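GTP-binding protein (Thermus thermophilus, PDB 2DBY) binds guanine nucleotide, here as GDP, and is probably a ribosome-binding nucleotide hydrolase of the Obg family, YchF/OLA1 subfamily. Local coordinates at residues A[148-153]-A[158-163]; A[164-169]-A[190-195]. All blocks are in the same frame, centred on the assembly; numbering follows the deposited sequence.

Contact 1. Residues A[148-153]-A[158-163]; sequences ERLRKE and RERLPL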
# COMPACT_ATOMS: atom_id res chain seq x y z
N GLU A 148 2.44 -22.22 -22.68
CA GLU A 148 3.23 -23.28 -23.32
C GLU A 148 3.85 -24.20 -22.28
O GLU A 148 3.76 -25.41 -22.40
CB GLU A 148 4.33 -22.68 -24.20
CG GLU A 148 3.81 -21.71 -25.26
CD GLU A 148 4.47 -21.89 -26.62
OE1 GLU A 148 4.23 -21.03 -27.51
OE2 GLU A 148 5.21 -22.88 -26.81
N ARG A 149 4.49 -23.61 -21.26
CA ARG A 149 5.13 -24.37 -20.20
C ARG A 149 4.14 -25.16 -19.36
O ARG A 149 4.35 -26.34 -19.10
CB ARG A 149 5.93 -23.44 -19.28
CG ARG A 149 7.31 -23.07 -19.79
CD ARG A 149 8.37 -23.90 -19.07
NE ARG A 149 8.10 -25.33 -19.20
CZ ARG A 149 8.64 -26.27 -18.43
NH1 ARG A 149 9.48 -25.95 -17.46
NH2 ARG A 149 8.32 -27.54 -18.63
N LEU A 150 3.05 -24.52 -18.93
CA LEU A 150 2.04 -25.19 -18.10
C LEU A 150 1.34 -26.34 -18.81
O LEU A 150 0.99 -27.35 -18.18
CB LEU A 150 1.00 -24.18 -17.60
CG LEU A 150 1.52 -23.24 -16.49
CD1 LEU A 150 0.52 -22.10 -16.26
CD2 LEU A 150 1.71 -24.03 -15.20
N ARG A 151 1.09 -26.19 -20.10
CA ARG A 151 0.40 -27.25 -20.85
C ARG A 151 1.29 -28.49 -20.86
O ARG A 151 0.80 -29.62 -20.80
CB ARG A 151 0.10 -26.80 -22.27
CG ARG A 151 -1.05 -27.59 -22.92
CD ARG A 151 -1.28 -27.14 -24.35
NE ARG A 151 -1.43 -25.69 -24.46
CZ ARG A 151 -2.49 -25.01 -24.03
NH1 ARG A 151 -3.51 -25.65 -23.47
NH2 ARG A 151 -2.52 -23.69 -24.15
N LYS A 152 2.60 -28.30 -20.94
CA LYS A 152 3.51 -29.44 -20.93
C LYS A 152 3.59 -30.04 -19.53
O LYS A 152 3.54 -31.25 -19.36
CB LYS A 152 4.91 -29.01 -21.40
CG LYS A 152 5.28 -29.51 -22.79
CD LYS A 152 5.45 -31.02 -22.81
CE LYS A 152 5.75 -31.56 -24.21
NZ LYS A 152 5.98 -33.04 -24.19
N GLU A 153 3.68 -29.18 -18.51
CA GLU A 153 3.77 -29.64 -17.13
C GLU A 153 2.50 -30.34 -16.62
O GLU A 153 2.58 -31.28 -15.83
CB GLU A 153 4.06 -28.46 -16.19
CG GLU A 153 5.33 -27.68 -16.51
CD GLU A 153 5.59 -26.57 -15.50
OE1 GLU A 153 6.74 -26.07 -15.47
OE2 GLU A 153 4.66 -26.20 -14.74
N ARG A 158 -1.01 -33.49 -12.92
CA ARG A 158 -2.34 -32.86 -12.87
C ARG A 158 -2.45 -31.68 -11.89
O ARG A 158 -3.36 -30.85 -12.02
CB ARG A 158 -3.42 -33.90 -12.53
CG ARG A 158 -3.47 -34.33 -11.07
CD ARG A 158 -4.80 -35.03 -10.73
NE ARG A 158 -4.97 -35.25 -9.29
CZ ARG A 158 -6.09 -35.71 -8.73
NH1 ARG A 158 -7.15 -36.00 -9.47
NH2 ARG A 158 -6.15 -35.87 -7.41
N GLU A 159 -1.55 -31.59 -10.92
CA GLU A 159 -1.59 -30.50 -9.95
C GLU A 159 -1.33 -29.14 -10.59
O GLU A 159 -1.60 -28.09 -10.00
CB GLU A 159 -0.56 -30.74 -8.84
CG GLU A 159 -1.16 -31.08 -7.47
CD GLU A 159 -2.23 -32.15 -7.54
OE1 GLU A 159 -3.37 -31.84 -7.94
OE2 GLU A 159 -1.92 -33.31 -7.18
N ARG A 160 -0.77 -29.16 -11.79
CA ARG A 160 -0.46 -27.94 -12.51
C ARG A 160 -1.65 -27.51 -13.37
O ARG A 160 -1.74 -26.36 -13.81
CB ARG A 160 0.76 -28.17 -13.41
CG ARG A 160 2.01 -28.68 -12.66
CD ARG A 160 2.49 -27.62 -11.68
NE ARG A 160 3.18 -26.53 -12.38
CZ ARG A 160 3.35 -25.31 -11.88
NH1 ARG A 160 2.86 -25.03 -10.68
NH2 ARG A 160 4.00 -24.39 -12.57
N LEU A 161 -2.58 -28.42 -13.61
CA LEU A 161 -3.72 -28.11 -14.47
C LEU A 161 -4.53 -26.86 -14.08
O LEU A 161 -4.94 -26.07 -14.95
CB LEU A 161 -4.62 -29.35 -14.56
CG LEU A 161 -5.79 -29.31 -15.54
CD1 LEU A 161 -5.33 -28.88 -16.92
CD2 LEU A 161 -6.41 -30.68 -15.59
N PRO A 162 -4.80 -26.67 -12.78
CA PRO A 162 -5.57 -25.47 -12.43
C PRO A 162 -4.88 -24.17 -12.86
O PRO A 162 -5.54 -23.20 -13.26
CB PRO A 162 -5.73 -25.57 -10.92
CG PRO A 162 -5.73 -27.07 -10.69
CD PRO A 162 -4.66 -27.56 -11.61
N LEU A 163 -3.55 -24.11 -12.76
CA LEU A 163 -2.86 -22.89 -13.17
C LEU A 163 -3.01 -22.70 -14.68
O LEU A 163 -3.18 -21.58 -15.18
CB LEU A 163 -1.38 -22.96 -12.79
CG LEU A 163 -1.09 -22.68 -11.31
CD1 LEU A 163 -1.53 -23.87 -10.45
CD2 LEU A 163 0.41 -22.43 -11.16

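Contact 2. Residues A[164-169]-A[190-195]; sequences LEAAEG and ARFLKE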
# COMPACT_ATOMS: atom_id res chain seq x y z
N LEU A 164 -2.94 -23.79 -15.44
CA LEU A 164 -3.09 -23.69 -16.89
C LEU A 164 -4.48 -23.14 -17.23
O LEU A 164 -4.61 -22.27 -18.10
CB LEU A 164 -2.91 -25.08 -17.54
CG LEU A 164 -3.19 -25.15 -19.04
CD1 LEU A 164 -2.17 -24.30 -19.83
CD2 LEU A 164 -3.13 -26.61 -19.49
N GLU A 165 -5.52 -23.65 -16.57
CA GLU A 165 -6.88 -23.20 -16.88
C GLU A 165 -7.10 -21.74 -16.48
O GLU A 165 -7.80 -20.98 -17.18
CB GLU A 165 -7.90 -24.12 -16.23
CG GLU A 165 -7.74 -25.59 -16.70
CD GLU A 165 -7.58 -25.71 -18.21
OE1 GLU A 165 -6.42 -25.78 -18.70
OE2 GLU A 165 -8.61 -25.70 -18.93
N ALA A 166 -6.48 -21.33 -15.39
CA ALA A 166 -6.57 -19.93 -14.96
C ALA A 166 -5.89 -19.06 -16.03
O ALA A 166 -6.39 -18.00 -16.42
CB ALA A 166 -5.88 -19.75 -13.62
N ALA A 167 -4.71 -19.50 -16.47
CA ALA A 167 -3.97 -18.76 -17.49
C ALA A 167 -4.79 -18.63 -18.79
O ALA A 167 -4.77 -17.57 -19.43
CB ALA A 167 -2.62 -19.46 -17.77
N GLU A 168 -5.51 -19.69 -19.17
CA GLU A 168 -6.35 -19.64 -20.39
C GLU A 168 -7.37 -18.52 -20.26
O GLU A 168 -7.62 -17.78 -21.21
CB GLU A 168 -7.12 -20.97 -20.58
CG GLU A 168 -6.32 -22.26 -20.81
CD GLU A 168 -5.80 -22.41 -22.23
OE1 GLU A 168 -5.29 -23.52 -22.55
OE2 GLU A 168 -5.89 -21.44 -23.01
N GLY A 169 -7.97 -18.40 -19.07
CA GLY A 169 -8.99 -17.39 -18.85
C GLY A 169 -8.40 -15.99 -18.85
O GLY A 169 -8.95 -15.09 -19.47
N ALA A 190 -6.00 -17.50 -8.27
CA ALA A 190 -5.15 -17.10 -7.16
C ALA A 190 -3.83 -17.88 -7.16
O ALA A 190 -2.77 -17.30 -6.91
CB ALA A 190 -5.88 -17.32 -5.85
N ARG A 191 -3.88 -19.18 -7.43
CA ARG A 191 -2.65 -19.98 -7.44
C ARG A 191 -1.75 -19.54 -8.60
O ARG A 191 -0.53 -19.45 -8.46
CB ARG A 191 -2.96 -21.47 -7.60
CG ARG A 191 -3.63 -22.08 -6.38
CD ARG A 191 -3.89 -23.56 -6.62
NE ARG A 191 -2.66 -24.28 -6.95
CZ ARG A 191 -2.63 -25.52 -7.44
NH1 ARG A 191 -3.77 -26.17 -7.65
NH2 ARG A 191 -1.48 -26.12 -7.70
N PHE A 192 -2.35 -19.26 -9.74
CA PHE A 192 -1.56 -18.83 -10.87
C PHE A 192 -0.85 -17.49 -10.59
O PHE A 192 0.35 -17.34 -10.86
CB PHE A 192 -2.44 -18.68 -12.12
CG PHE A 192 -1.70 -18.12 -13.30
CD1 PHE A 192 -0.88 -18.94 -14.07
CD2 PHE A 192 -1.73 -16.75 -13.57
CE1 PHE A 192 -0.10 -18.42 -15.09
CE2 PHE A 192 -0.96 -16.22 -14.58
CZ PHE A 192 -0.13 -17.05 -15.35
N LEU A 193 -1.59 -16.52 -10.06
CA LEU A 193 -1.00 -15.20 -9.84
C LEU A 193 0.05 -15.16 -8.74
O LEU A 193 0.92 -14.29 -8.73
CB LEU A 193 -2.11 -14.16 -9.57
CG LEU A 193 -2.99 -13.80 -10.78
CD1 LEU A 193 -4.12 -12.86 -10.36
CD2 LEU A 193 -2.11 -13.15 -11.87
N LYS A 194 -0.02 -16.11 -7.81
CA LYS A 194 0.97 -16.19 -6.75
C LYS A 194 2.28 -16.63 -7.40
O LYS A 194 3.35 -16.10 -7.10
CB LYS A 194 0.55 -17.21 -5.69
CG LYS A 194 1.49 -17.27 -4.49
CD LYS A 194 1.07 -18.38 -3.52
CE LYS A 194 2.11 -18.59 -2.41
NZ LYS A 194 1.89 -19.87 -1.68
N GLU A 195 2.19 -17.59 -8.32
CA GLU A 195 3.37 -18.10 -9.01
C GLU A 195 3.87 -17.14 -10.09
O GLU A 195 5.09 -17.00 -10.28
CB GLU A 195 3.07 -19.46 -9.64
CG GLU A 195 4.15 -19.93 -10.61
CD GLU A 195 4.02 -21.41 -10.98
OE1 GLU A 195 3.92 -22.24 -10.05
OE2 GLU A 195 4.01 -21.72 -12.19

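Contact 1. Residues A[148-153]-A[158-163]
R160 meets E153 side-on, and how two nitrogens of one guanidinium can share a single carboxylate oxygen is well illustrated here. Both NE and NH2 of R160 reach OE2 of E153, NE at 2.8 Å and NH2 at 2.9 Å. Neither bond is straight, the N-H...O angle at NH2 being 141°, as expected when two donors of one group converge on one acceptor. OE2 lies almost in the guanidinium plane, yet the carboxylate is turned 44° against it: NH2 uses the syn lone pair, while NE comes in on the anti side, tilted out of the carboxylate plane. The R160 chain gets there by bending at its second and third torsions, whereas E153 stays extended beyond CG. OE1 of E153 sits 3.4 Å from NH1 of R149, over the face of the R149 guanidinium, so that this pair is held by charge alone and closes a three-residue salt-bridge network.

These residues belong to a helical hairpin, predicted to be a coiled coil, in which helix 124-156 turns back into helix 161-175 through a short 3-10 segment. On the apolar side of the contact L150 spreads its two methyl branches. CD2 of L150 lies over one face of the R160 guanidinium, 3.5 Å from NH2, and CD1 packs against CB of L163 at 4.0 Å. L150 is buried further by L164 and by F192 of helix 187-195. R160 NH2 has a second anionic partner in E195 of that helix, so one nitrogen joins two carboxylates. A leucine in place of R160 has neither donor and would probably leave the E153 carboxylate freer to turn and E195 with one positive partner fewer. Near the same nitrogen lies R146, a like charge that E195, its salt-bridge partner too, is likely to offset.

Contact 2. Residues A[164-169]-A[190-195]
At the predicted coiled-coil hairpin, helix 161-175 packs on the last turns of helix 187-195, small residues facing a large one. Two consecutive alanines, A166 and A167, receive F192 in a wholly apolar, buried contact far from the nucleotide. The phenylalanine is met at two levels. Its CB touches CB of A166 at 3.9 Å, so the backbones come close here, with the CA atoms of A166 and F192 6.6 Å apart. Farther out, with CG of F192 standing opposite the backbone N (chi1 175°), the ring is directed to the methyl of A167, which CD1 and CE1 approach.

Other side chains share in the packing: L143 of helix 124-156 and L170 of helix 161-175 also touch F192, and A166 is touched as well by A188 and V189 of helix 187-195. The aromatic side chain thus reaches both arms of the hairpin. The A167 methyl makes an off-centre CH-pi contact, its CB 4.3 Å from the centroid of the F192 ring and 28° off the ring normal, with CE1 the nearest ring atom at 3.8 Å.

Overall arrangement
Followed from the N terminus, the chain runs out along helix 124-156, turns, and returns on helix 161-175. Contact 1 closes this tight turn, with only four residues between its segments. Contact 2 then opens on the returning helix and closes a wider loop of twenty residues when helix 187-195 packs across it. The two loops therefore follow in series, neither nested nor crossed, and share helix 161-175; their centres are about 10 Å apart. Besides the R160 bridge to E195, a salt bridge from R151 to E168 joins them directly. Together they tie helix 187-195 to both arms of the hairpin, far from the GDP site.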